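Local atomic coordinates of SAM-dependent methyltransferase (Pyrococcus horikoshii, PDB entry 1WZN), a protein that probably transfers the methyl group of S-adenosylmethionine to an acceptor substrate and binds the spent cofactor S-adenosyl-L-homocysteine. Residues 10-13 and 14-18; 20-23 and 24-28; 56-59 and 60-64; 118-121 and 122-125; 227-231 and 232-236. All coordinates share one frame; numbering follows the deposited sequence.

Contact 1 of 5, residues 10-13 and 14-18; sequences EYYD and TIYRR. With SAH (S-adenosyl-L-homocysteine), chain F.
Tyr12 and Tyr16, one helical turn apart, bring their rings together at a slant where the chain reaches the cofactor. CD2 of Tyr16 sits over one face of the Tyr12 ring, displaced toward its rim, and CE2 of Tyr16 comes within 3.3 Å of CE1 of Tyr12; with centroids 4.7 Å apart and planes at 46°, the pair is neither a stack nor edge-to-face. CG of Tyr12 stands anti to the backbone N (chi1 -170°), which sends the phenol toward S-adenosyl-L-homocysteine, and OH of Tyr12 ends 3.3 Å from the cofactor's SD. Tyr12 opens the short helix 12-15 near the N-terminus and belongs to the cofactor pocket of this Rossmann-like methyltransferase. The helix is held by a nearly straight bond from Ile15 N to Tyr11 O (2.9 Å, 173°) and by one from Tyr16 N to Tyr12 O (2.9 Å). Tyr16 follows its end, leaving helical geometry, and stands at the N-cap position of the next helix, 17-21. The other side is looser and wetter: a water donates to Glu10 O at 2.7 Å and is also hydrogen-bonded to Thr14 OG1, while Arg17 turns away from residues 10-13 to pair with Glu161.

Contact 2 of 5, residues 20-23 and 24-28; sequences IERV and KAEID
CG of Arg22 lies between its own backbone N and carbonyl carbon (chi1 60°), and from there the chain runs extended to NE; Glu26, with CG anti to its carbonyl carbon, stretches out to meet it. The two side chains cross obliquely, guanidinium and carboxylate planes 42° apart, and make a salt bridge between Arg22 NH1 and Glu26 OE1 at 2.6 Å. The N-H points poorly at the oxygen (117°), making this a weak hydrogen bond despite the short distance. A water bridges the same two groups, accepting from Arg22 NH2 at 2.8 Å and donating to Glu26 OE1 at 2.9 Å. This is an i to i+4 pair at the start of helix 23-36, where Arg22 holds the N-cap position; its carbonyl O takes the N-H of Glu26 at 3.3 Å and, weakly, that of Ala25. One residue further on, Ile27 N donates to Val23 O at 2.9 Å. Val23 and Ile27 lie side by side, pointing the same way, with CG2 of Val23 4.2 Å from CG1 of Ile27, and both pack on helix 54-61. Behind the helix start, another water donates to Ile20 O and accepts from Lys24 N, bridging the break between helices 17-21 and 23-36. Glu26 is buried and has two further cationic partners, Arg242 at OE1 and Arg19 at OE2. Three arginines around one carboxylate would probably favour its ionised form and compensate the cost of burying its charge.

Contact 3 of 5, residues 56-59 and 60-64; sequences TLEL and AERGY
A Schellman motif ends helix 54-61, the helix of the beta-alpha-beta unit that runs from strand 44-48 to strand 65-70 in the Rossmann-like domain. Gly63 takes the positive phi (110°) at which the chain leaves the helix, and its N-H returns to Ala60 O at 2.9 Å. Tyr64 N closes the motif with a weak bond to Leu59 O at 3.4 Å. That carbonyl oxygen also receives Arg62 N, from well above its plane, and lies at the edge of the Tyr64 ring in the ring plane, 3.2 Å from CD2 of Tyr64. Alongside, CD2 of Leu59 packs 3.8 Å from the same ring atom. On another side of the helix, Arg62 grips Glu58 side-on. NE of Arg62 reaches the anti lone pair of Glu58 OE2 at 2.7 Å, and NH2 of Arg62 meets the same oxygen at 3.1 Å. Guanidinium and carboxylate planes are 87° apart, with Glu58 CD near the guanidinium plane. The bend of Glu58 at chi2 (55°) swings its carboxylate round toward Arg62. Lys24 takes the other oxygen, OE1, while Arg62 NH1 serves Glu31 and Asp28; such alternating charges probably stabilise the ionised state of the buried Glu58.

Contact 4 of 5, residues 118-121 and 122-125; sequences YFDE and EDLR. With MG (magnesium ion), chain E.
Glu121, Glu122 and Phe119 pack round the start of helix 121-134, Phe119 from just before the N-cap, Asp120. Glu121 opens the helix: its carbonyl O receives Arg125 N at 3.0 Å, while its extended side chain heads away to Arg216 of the second subunit, so that this turn also faces the subunit interface. Glu122, bent at chi2 (59°), curls its carboxylate toward that of Asp120 and crosses it at about a right angle, bringing Glu122 OE1 to 3.5 Å from Asp120 OD1. Phe119 lays CB against CB of Asp123, while its ring turns away to touch the bound S-adenosyl-L-homocysteine. Between them Asp120 holds CG between its backbone N and carbonyl carbon (chi1 56°), which folds the carboxylate back over the helix start. OD1 of Asp120 caps Asp123 N at 3.0 Å in a nearly straight bond (169°), met almost along the C-O direction, and the carbonyl O of Asp120 takes Leu124 N at 2.8 Å. The second carboxylate oxygen of Asp120, OD2, binds a magnesium ion at 2.4 Å. Waters mediate here: one magnesium-bound water donates to Asp120 OD1 at 2.7 Å and another to Glu122 OE1 at 2.5 Å. A further water, accepting from Asp120 N, donates to Asp123 OD2. The carboxylates of Asp120, Glu122 and Asp123 thus gather at the positive end of the helix dipole; that end, together with the magnesium ion and its waters, would be expected to offset their mutual repulsion and favour the charged forms.

Contact 5 of 5, residues 227-231 and 232-236; sequences KIYGN and LKREL
Tyr229 and Arg234 meet in a CH-pi contact: CA of Arg234 lies over one face of the Tyr229 ring, 3.6 Å from its centroid and 16° off the normal. The arginine chain then continues alongside the ring in the same direction, its CB 3.8 Å from CZ of Tyr229, and bends at chi3 (61°), with guanidinium and ring planes 69° apart. Both polar ends serve one acid: Tyr229 OH is hydrogen-bonded to Asp37, and Arg234 NE forms a salt bridge with it. Backbone hydrogen bonds join the two limbs. Gly230 N donates to Glu235 O at 2.9 Å, and Lys233 N to Gly230 O at 3.3 Å from above the carbonyl plane. Between them Arg234 is the centre of an inverse gamma turn, in which Glu235 N reaches back to Lys233 O at 2.7 Å; this kink sets the peptide after Arg234 against the ring, with C of Arg234 3.3 Å from CD1 of Tyr229. Apolar packing completes the set: CD2 of Leu236 meets CG2 of Ile228 at 4.0 Å, and CD1 of Leu236 lies 4.0 Å from Gly230 N, beside the backbone of a residue that has no side chain. The turn leaves strand 225-230, which is outermost in the mixed sheet of this chain and pairs with strand 242-248. Leu232 and Arg234 lean on Phe29 of helix 23-36, Ile228 packs on helix 212-219, and Leu236 touches Ala179 of the second subunit.

Along the chain the five contacts follow in series, each a local turn or helix end. Contacts 1 and 2 share helix 17-21, their centres about 15 Å apart. Contact 2 also lies on helix 23-36, beside contact 3 on helix 54-61 (centres about 11 Å apart), and salt bridges Lys24-Glu58 and Asp28-Arg62 tie these two helices. Contact 5, at the outermost strand 225-230 of the mixed sheet, touches contact 2 through Leu232. Contact 4, at the start of helix 121-134, lies across the chain's centre from contacts 1, 2 and 3. Contacts 1 and 4, about 27 Å apart between centres, each bring an aromatic residue to the cofactor, so the N-terminal helix and the Rossmann-like part both contribute to its pocket.

Contact 1 of 5, residues 10-13 and 14-18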
# COMPACT_ATOMS: atom_id res chain seq x y z
N GLU A 10 20.08 -4.13 29.37
CA GLU A 10 21.38 -3.57 29.02
C GLU A 10 21.45 -3.05 27.58
O GLU A 10 22.41 -2.38 27.20
CB GLU A 10 22.49 -4.60 29.24
CG GLU A 10 22.74 -5.02 30.69
CD GLU A 10 23.15 -3.86 31.59
OE1 GLU A 10 23.68 -2.85 31.08
OE2 GLU A 10 22.95 -3.97 32.82
N TYR A 11 20.43 -3.35 26.77
CA TYR A 11 20.39 -2.90 25.38
C TYR A 11 19.37 -1.79 25.17
O TYR A 11 19.27 -1.22 24.09
CB TYR A 11 20.05 -4.06 24.44
CG TYR A 11 21.09 -5.17 24.44
CD1 TYR A 11 22.27 -5.04 23.72
CD2 TYR A 11 20.89 -6.33 25.18
CE1 TYR A 11 23.24 -6.04 23.74
CE2 TYR A 11 21.85 -7.34 25.21
CZ TYR A 11 23.02 -7.19 24.49
OH TYR A 11 23.97 -8.18 24.53
N TYR A 12 18.61 -1.47 26.22
CA TYR A 12 17.58 -0.44 26.11
C TYR A 12 18.10 0.91 25.59
O TYR A 12 17.51 1.50 24.68
CB TYR A 12 16.91 -0.22 27.48
CG TYR A 12 15.68 0.67 27.42
CD1 TYR A 12 14.43 0.13 27.09
CD2 TYR A 12 15.77 2.04 27.64
CE1 TYR A 12 13.30 0.95 27.00
CE2 TYR A 12 14.65 2.86 27.55
CZ TYR A 12 13.42 2.31 27.22
OH TYR A 12 12.32 3.12 27.11
N ASP A 13 19.19 1.41 26.15
CA ASP A 13 19.74 2.69 25.72
C ASP A 13 20.25 2.63 24.28
O ASP A 13 20.28 3.65 23.58
CB ASP A 13 20.86 3.15 26.67
CG ASP A 13 20.32 3.61 28.02
OD1 ASP A 13 19.09 3.57 28.21
OD2 ASP A 13 21.13 4.02 28.89
N THR A 14 20.66 1.45 23.84
CA THR A 14 21.15 1.27 22.47
C THR A 14 19.96 1.33 21.53
O THR A 14 19.96 2.07 20.54
CB THR A 14 21.86 -0.09 22.33
OG1 THR A 14 23.07 -0.06 23.09
CG2 THR A 14 22.17 -0.39 20.85
N ILE A 15 18.93 0.55 21.86
CA ILE A 15 17.71 0.51 21.07
C ILE A 15 17.11 1.91 20.98
O ILE A 15 16.61 2.32 19.93
CB ILE A 15 16.70 -0.47 21.71
CG1 ILE A 15 17.23 -1.90 21.61
CG2 ILE A 15 15.33 -0.33 21.05
CD1 ILE A 15 16.48 -2.91 22.46
N TYR A 16 17.17 2.66 22.08
CA TYR A 16 16.54 3.98 22.05
C TYR A 16 17.57 5.12 22.02
O TYR A 16 17.48 6.10 22.75
CB TYR A 16 15.65 4.12 23.28
CG TYR A 16 14.43 3.28 23.12
CD1 TYR A 16 13.45 3.65 22.19
CD2 TYR A 16 14.27 2.12 23.87
CE1 TYR A 16 12.33 2.86 22.01
CE2 TYR A 16 13.14 1.33 23.70
CZ TYR A 16 12.17 1.70 22.77
OH TYR A 16 11.05 0.90 22.57
N ARG A 17 18.59 4.95 21.15
CA ARG A 17 19.61 5.98 21.01
C ARG A 17 18.99 7.33 20.63
O ARG A 17 19.43 8.40 21.06
CB ARG A 17 20.58 5.53 19.91
CG ARG A 17 21.58 6.62 19.51
CD ARG A 17 22.51 6.15 18.38
NE ARG A 17 21.74 5.56 17.28
CZ ARG A 17 20.99 6.40 16.54
NH1 ARG A 17 20.98 7.69 16.80
NH2 ARG A 17 20.26 5.91 15.53
N ARG A 18 17.96 7.27 19.77
CA ARG A 18 17.32 8.49 19.31
C ARG A 18 16.61 9.23 20.44
O ARG A 18 16.69 10.44 20.58
CB ARG A 18 16.32 8.12 18.21
CG ARG A 18 17.00 7.51 16.99
CD ARG A 18 16.01 7.28 15.84
NE ARG A 18 16.68 6.61 14.72
CZ ARG A 18 16.88 5.29 14.81
NH1 ARG A 18 16.45 4.63 15.88
NH2 ARG A 18 17.52 4.64 13.84
N SAH F . 10.66 6.52 31.62
CA SAH F . 11.75 5.75 30.89
CB SAH F . 11.41 4.34 30.49
CG SAH F . 10.27 4.04 29.53
SD SAH F . 10.18 2.19 29.42
C SAH F . 12.14 6.64 29.62
O SAH F . 11.57 7.72 29.42
OXT SAH F . 13.08 6.15 28.87
C5' SAH F . 8.77 1.77 30.36
C4' SAH F . 9.16 1.46 31.89
O4' SAH F . 7.90 1.10 32.47
C3' SAH F . 10.04 0.25 32.11
O3' SAH F . 11.26 0.63 32.74
C2' SAH F . 9.12 -0.71 32.98
O2' SAH F . 9.86 -1.50 33.89
C1' SAH F . 8.18 0.28 33.65
N9 SAH F . 7.01 -0.18 34.13
C8 SAH F . 5.94 -0.83 33.53
N7 SAH F . 4.96 -1.13 34.32
C5 SAH F . 5.38 -0.64 35.59
C6 SAH F . 4.73 -0.66 36.87
N6 SAH F . 3.52 -1.20 37.09
N1 SAH F . 5.46 -0.08 37.90
C2 SAH F . 6.69 0.47 37.72
N3 SAH F . 7.34 0.51 36.50
C4 SAH F . 6.63 -0.06 35.49
O HOH W 1 22.59 -0.08 25.71

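Contact 2 of 5, residues 20-23 and 24-28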
# COMPACT_ATOMS: atom_id res chain seq x y z
N ILE A 20 17.36 9.28 23.40
CA ILE A 20 18.36 9.93 24.25
C ILE A 20 18.91 11.20 23.61
O ILE A 20 19.21 12.19 24.28
CB ILE A 20 19.50 8.94 24.49
CG1 ILE A 20 19.03 7.79 25.39
CG2 ILE A 20 20.66 9.65 25.20
CD1 ILE A 20 20.17 6.83 25.73
N GLU A 21 19.08 11.15 22.28
CA GLU A 21 19.69 12.28 21.60
C GLU A 21 18.86 13.57 21.71
O GLU A 21 19.34 14.67 21.51
CB GLU A 21 19.89 11.91 20.13
CG GLU A 21 21.35 11.59 19.80
CD GLU A 21 21.41 10.70 18.58
OE1 GLU A 21 20.69 10.96 17.63
OE2 GLU A 21 22.20 9.76 18.58
N ARG A 22 17.56 13.39 22.03
CA ARG A 22 16.69 14.56 22.11
C ARG A 22 16.07 14.74 23.51
O ARG A 22 15.10 15.46 23.70
CB ARG A 22 15.59 14.44 21.05
CG ARG A 22 14.73 13.18 21.19
CD ARG A 22 13.55 13.19 20.21
NE ARG A 22 12.93 11.87 20.13
CZ ARG A 22 12.27 11.43 21.22
NH1 ARG A 22 12.24 12.18 22.31
NH2 ARG A 22 11.55 10.31 21.15
N VAL A 23 16.65 14.11 24.52
CA VAL A 23 16.12 14.25 25.87
C VAL A 23 16.23 15.69 26.36
O VAL A 23 15.40 16.16 27.14
CB VAL A 23 16.85 13.31 26.87
CG1 VAL A 23 18.31 13.72 27.02
CG2 VAL A 23 16.15 13.34 28.21
N LYS A 24 17.25 16.40 25.90
CA LYS A 24 17.44 17.79 26.33
C LYS A 24 16.32 18.70 25.86
O LYS A 24 15.87 19.57 26.60
CB LYS A 24 18.81 18.31 25.86
CG LYS A 24 19.97 17.55 26.50
CD LYS A 24 21.32 18.19 26.21
CE LYS A 24 22.45 17.37 26.82
NZ LYS A 24 22.33 17.21 28.30
N ALA A 25 15.84 18.48 24.64
CA ALA A 25 14.74 19.29 24.12
C ALA A 25 13.47 18.96 24.90
O ALA A 25 12.65 19.84 25.17
CB ALA A 25 14.53 19.00 22.63
N GLU A 26 13.31 17.69 25.27
CA GLU A 26 12.12 17.29 26.02
C GLU A 26 12.11 17.87 27.42
O GLU A 26 11.07 18.32 27.89
CB GLU A 26 12.01 15.76 26.08
CG GLU A 26 11.43 15.15 24.81
CD GLU A 26 11.06 13.70 24.97
OE1 GLU A 26 10.52 13.12 24.00
OE2 GLU A 26 11.32 13.11 26.04
N ILE A 27 13.25 17.89 28.10
CA ILE A 27 13.26 18.44 29.44
C ILE A 27 13.14 19.96 29.41
O ILE A 27 12.67 20.57 30.37
CB ILE A 27 14.51 17.96 30.22
CG1 ILE A 27 14.43 16.44 30.38
CG2 ILE A 27 14.57 18.62 31.60
CD1 ILE A 27 13.09 15.93 30.94
N ASP A 28 13.54 20.58 28.30
CA ASP A 28 13.38 22.03 28.15
C ASP A 28 11.88 22.30 28.22
O ASP A 28 11.43 23.24 28.86
CB ASP A 28 13.89 22.53 26.79
CG ASP A 28 15.39 22.66 26.73
OD1 ASP A 28 16.06 22.55 27.78
OD2 ASP A 28 15.91 22.90 25.61
O HOH W 2 19.75 15.25 24.15
O HOH W 3 10.49 10.20 23.77

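Contact 3 of 5, residues 56-59 and 60-64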
# COMPACT_ATOMS: atom_id res chain seq x y z
N THR A 56 15.34 11.08 33.71
CA THR A 56 15.62 11.20 35.14
C THR A 56 16.96 11.90 35.38
O THR A 56 17.05 12.84 36.16
CB THR A 56 15.68 9.80 35.80
OG1 THR A 56 14.62 8.97 35.28
CG2 THR A 56 15.51 9.91 37.32
N LEU A 57 18.00 11.41 34.72
CA LEU A 57 19.33 11.99 34.86
C LEU A 57 19.40 13.40 34.28
O LEU A 57 20.10 14.26 34.82
CB LEU A 57 20.38 11.08 34.19
CG LEU A 57 20.95 9.96 35.08
CD1 LEU A 57 19.86 8.95 35.42
CD2 LEU A 57 22.09 9.27 34.36
N GLU A 58 18.68 13.64 33.19
CA GLU A 58 18.68 14.97 32.59
C GLU A 58 18.09 15.98 33.58
O GLU A 58 18.61 17.09 33.75
CB GLU A 58 17.88 14.96 31.28
CG GLU A 58 17.81 16.29 30.54
CD GLU A 58 19.18 16.90 30.24
OE1 GLU A 58 20.14 16.15 29.99
OE2 GLU A 58 19.28 18.15 30.24
N LEU A 59 17.01 15.59 34.25
CA LEU A 59 16.38 16.45 35.25
C LEU A 59 17.34 16.66 36.43
O LEU A 59 17.48 17.77 36.94
CB LEU A 59 15.07 15.82 35.76
CG LEU A 59 13.84 16.01 34.85
CD1 LEU A 59 12.75 15.00 35.18
CD2 LEU A 59 13.33 17.43 35.04
N ALA A 60 18.01 15.59 36.85
CA ALA A 60 18.96 15.69 37.97
C ALA A 60 20.10 16.64 37.62
O ALA A 60 20.52 17.46 38.43
CB ALA A 60 19.52 14.31 38.31
N GLU A 61 20.60 16.51 36.40
CA GLU A 61 21.70 17.34 35.94
C GLU A 61 21.37 18.83 36.06
O GLU A 61 22.23 19.68 36.18
CB GLU A 61 21.99 16.99 34.48
CG GLU A 61 23.28 17.64 33.96
CD GLU A 61 23.57 17.17 32.55
OE1 GLU A 61 23.77 15.97 32.36
OE2 GLU A 61 23.63 18.01 31.66
N ARG A 62 20.05 19.12 35.99
CA ARG A 62 19.62 20.52 35.98
C ARG A 62 19.31 21.05 37.39
O ARG A 62 18.88 22.18 37.58
CB ARG A 62 18.39 20.64 35.08
CG ARG A 62 18.72 20.40 33.60
CD ARG A 62 17.50 20.64 32.70
NE ARG A 62 17.72 20.08 31.36
CZ ARG A 62 17.10 20.68 30.33
NH1 ARG A 62 16.32 21.73 30.53
NH2 ARG A 62 17.27 20.21 29.09
N GLY A 63 19.49 20.18 38.41
CA GLY A 63 19.40 20.65 39.79
C GLY A 63 18.16 20.13 40.54
O GLY A 63 17.96 20.36 41.72
N TYR A 64 17.29 19.39 39.87
CA TYR A 64 16.12 18.85 40.55
C TYR A 64 16.52 17.71 41.47
O TYR A 64 17.48 16.99 41.20
CB TYR A 64 15.11 18.38 39.50
CG TYR A 64 14.54 19.52 38.69
CD1 TYR A 64 13.58 20.37 39.24
CD2 TYR A 64 15.03 19.81 37.42
CE1 TYR A 64 13.12 21.47 38.55
CE2 TYR A 64 14.57 20.93 36.71
CZ TYR A 64 13.61 21.75 37.29
OH TYR A 64 13.16 22.87 36.63

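Contact 4 of 5, residues 118-121 and 122-125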
# COMPACT_ATOMS: atom_id res chain seq x y z
N TYR A 118 0.63 0.93 29.41
CA TYR A 118 0.72 -0.38 30.06
C TYR A 118 -0.46 -0.62 30.99
O TYR A 118 -0.67 -1.74 31.45
CB TYR A 118 2.03 -0.49 30.86
CG TYR A 118 3.21 -0.93 30.03
CD1 TYR A 118 3.42 -2.28 29.74
CD2 TYR A 118 4.07 0.01 29.47
CE1 TYR A 118 4.47 -2.67 28.90
CE2 TYR A 118 5.11 -0.38 28.63
CZ TYR A 118 5.30 -1.72 28.35
OH TYR A 118 6.30 -2.10 27.49
N PHE A 119 -1.24 0.43 31.25
CA PHE A 119 -2.37 0.32 32.18
C PHE A 119 -3.75 0.43 31.55
O PHE A 119 -3.98 1.31 30.72
CB PHE A 119 -2.22 1.41 33.25
CG PHE A 119 -0.87 1.42 33.90
CD1 PHE A 119 -0.52 0.44 34.82
CD2 PHE A 119 0.08 2.38 33.54
CE1 PHE A 119 0.75 0.42 35.38
CE2 PHE A 119 1.36 2.36 34.10
CZ PHE A 119 1.69 1.38 35.02
N ASP A 120 -4.66 -0.45 31.95
CA ASP A 120 -6.03 -0.39 31.42
C ASP A 120 -6.76 0.73 32.16
O ASP A 120 -6.18 1.37 33.03
CB ASP A 120 -6.78 -1.73 31.56
CG ASP A 120 -6.85 -2.25 33.00
OD1 ASP A 120 -6.81 -1.46 33.97
OD2 ASP A 120 -6.98 -3.49 33.14
N GLU A 121 -8.02 0.97 31.81
CA GLU A 121 -8.78 2.05 32.42
C GLU A 121 -8.78 2.06 33.95
O GLU A 121 -8.51 3.09 34.57
CB GLU A 121 -10.22 2.06 31.92
CG GLU A 121 -10.97 3.33 32.28
CD GLU A 121 -12.41 3.33 31.80
OE1 GLU A 121 -13.22 2.51 32.29
OE2 GLU A 121 -12.74 4.15 30.92
N GLU A 122 -9.09 0.92 34.55
CA GLU A 122 -9.14 0.82 36.01
C GLU A 122 -7.79 1.13 36.66
O GLU A 122 -7.72 1.87 37.64
CB GLU A 122 -9.60 -0.59 36.41
CG GLU A 122 -11.02 -0.97 35.92
CD GLU A 122 -11.18 -0.92 34.40
OE1 GLU A 122 -10.30 -1.43 33.67
OE2 GLU A 122 -12.21 -0.38 33.93
N ASP A 123 -6.71 0.55 36.13
CA ASP A 123 -5.39 0.79 36.68
C ASP A 123 -4.92 2.22 36.43
O ASP A 123 -4.18 2.79 37.24
CB ASP A 123 -4.37 -0.19 36.09
CG ASP A 123 -4.48 -1.58 36.70
OD1 ASP A 123 -5.12 -1.71 37.77
OD2 ASP A 123 -3.92 -2.54 36.13
N LEU A 124 -5.35 2.82 35.32
CA LEU A 124 -4.96 4.19 35.02
C LEU A 124 -5.62 5.13 36.03
O LEU A 124 -5.00 6.09 36.49
CB LEU A 124 -5.35 4.56 33.58
CG LEU A 124 -4.69 5.81 32.99
CD1 LEU A 124 -3.16 5.71 33.11
CD2 LEU A 124 -5.09 5.95 31.53
N ARG A 125 -6.88 4.85 36.38
CA ARG A 125 -7.56 5.70 37.36
C ARG A 125 -6.85 5.56 38.71
O ARG A 125 -6.69 6.54 39.44
CB ARG A 125 -9.03 5.29 37.54
CG ARG A 125 -9.92 5.57 36.34
CD ARG A 125 -11.39 5.43 36.74
NE ARG A 125 -12.29 5.79 35.65
CZ ARG A 125 -13.58 6.07 35.82
NH1 ARG A 125 -14.12 6.04 37.03
NH2 ARG A 125 -14.34 6.37 34.77
MG MG E . -8.12 -4.63 34.89
O HOH W 4 -3.63 -2.54 33.64
O HOH W 5 -7.34 -3.15 35.98
O HOH W 6 -9.92 -1.15 30.40
O HOH W 7 -10.02 -3.81 34.54

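Contact 5 of 5, residues 227-231 and 232-236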
# COMPACT_ATOMS: atom_id res chain seq x y z
N LYS A 227 -4.47 19.78 31.30
CA LYS A 227 -4.19 20.38 30.02
C LYS A 227 -3.65 19.31 29.08
O LYS A 227 -3.04 18.34 29.52
CB LYS A 227 -3.17 21.51 30.18
CG LYS A 227 -3.69 22.67 31.02
CD LYS A 227 -2.70 23.80 31.08
CE LYS A 227 -3.34 25.07 31.61
NZ LYS A 227 -4.71 25.29 31.04
N ILE A 228 -3.91 19.49 27.79
CA ILE A 228 -3.43 18.56 26.78
C ILE A 228 -2.58 19.40 25.83
O ILE A 228 -3.08 20.36 25.24
CB ILE A 228 -4.59 17.93 25.98
CG1 ILE A 228 -5.53 17.19 26.94
CG2 ILE A 228 -4.05 16.95 24.94
CD1 ILE A 228 -6.76 16.59 26.26
N TYR A 229 -1.31 19.04 25.71
CA TYR A 229 -0.40 19.77 24.82
C TYR A 229 0.14 18.80 23.78
O TYR A 229 -0.01 17.59 23.91
CB TYR A 229 0.79 20.35 25.60
CG TYR A 229 0.45 21.37 26.66
CD1 TYR A 229 -0.48 22.38 26.41
CD2 TYR A 229 1.09 21.36 27.90
CE1 TYR A 229 -0.76 23.36 27.37
CE2 TYR A 229 0.82 22.33 28.87
CZ TYR A 229 -0.10 23.32 28.60
OH TYR A 229 -0.37 24.28 29.55
N GLY A 230 0.77 19.34 22.75
CA GLY A 230 1.34 18.50 21.72
C GLY A 230 2.63 19.03 21.15
O GLY A 230 2.89 20.23 21.18
N ASN A 231 3.47 18.13 20.65
CA ASN A 231 4.74 18.49 20.02
C ASN A 231 5.61 19.54 20.72
O ASN A 231 6.01 20.54 20.11
CB ASN A 231 4.46 18.93 18.58
CG ASN A 231 4.03 17.78 17.69
OD1 ASN A 231 3.48 16.79 18.16
ND2 ASN A 231 4.27 17.92 16.39
N LEU A 232 5.92 19.30 21.99
CA LEU A 232 6.78 20.19 22.78
C LEU A 232 6.39 21.67 22.83
O LEU A 232 7.27 22.53 22.86
CB LEU A 232 8.22 20.06 22.30
CG LEU A 232 8.77 18.63 22.29
CD1 LEU A 232 10.24 18.65 21.88
CD2 LEU A 232 8.60 18.00 23.67
N LYS A 233 5.10 21.95 22.84
CA LYS A 233 4.61 23.32 22.92
C LYS A 233 3.43 23.32 23.86
O LYS A 233 2.68 22.35 23.91
CB LYS A 233 4.17 23.83 21.55
CG LYS A 233 5.29 23.96 20.53
CD LYS A 233 4.76 24.50 19.20
CE LYS A 233 5.89 24.66 18.19
NZ LYS A 233 6.96 25.58 18.67
N ARG A 234 3.27 24.39 24.63
CA ARG A 234 2.15 24.48 25.55
C ARG A 234 0.89 24.89 24.79
O ARG A 234 0.22 25.87 25.12
CB ARG A 234 2.46 25.46 26.69
CG ARG A 234 3.52 24.93 27.65
CD ARG A 234 3.77 25.86 28.83
NE ARG A 234 2.58 26.07 29.65
CZ ARG A 234 1.86 27.18 29.64
NH1 ARG A 234 2.20 28.19 28.85
NH2 ARG A 234 0.80 27.29 30.42
N GLU A 235 0.60 24.12 23.76
CA GLU A 235 -0.57 24.32 22.91
C GLU A 235 -0.84 22.99 22.21
O GLU A 235 -0.00 22.09 22.26
CB GLU A 235 -0.32 25.43 21.89
CG GLU A 235 0.89 25.20 20.99
CD GLU A 235 1.14 26.35 20.03
OE1 GLU A 235 1.34 27.50 20.50
OE2 GLU A 235 1.15 26.12 18.80
N LEU A 236 -2.00 22.87 21.59
CA LEU A 236 -2.34 21.64 20.88
C LEU A 236 -2.76 22.00 19.46
O LEU A 236 -3.70 22.77 19.27
CB LEU A 236 -3.48 20.91 21.59
CG LEU A 236 -3.90 19.55 21.00
CD1 LEU A 236 -2.78 18.53 21.19
CD2 LEU A 236 -5.17 19.07 21.70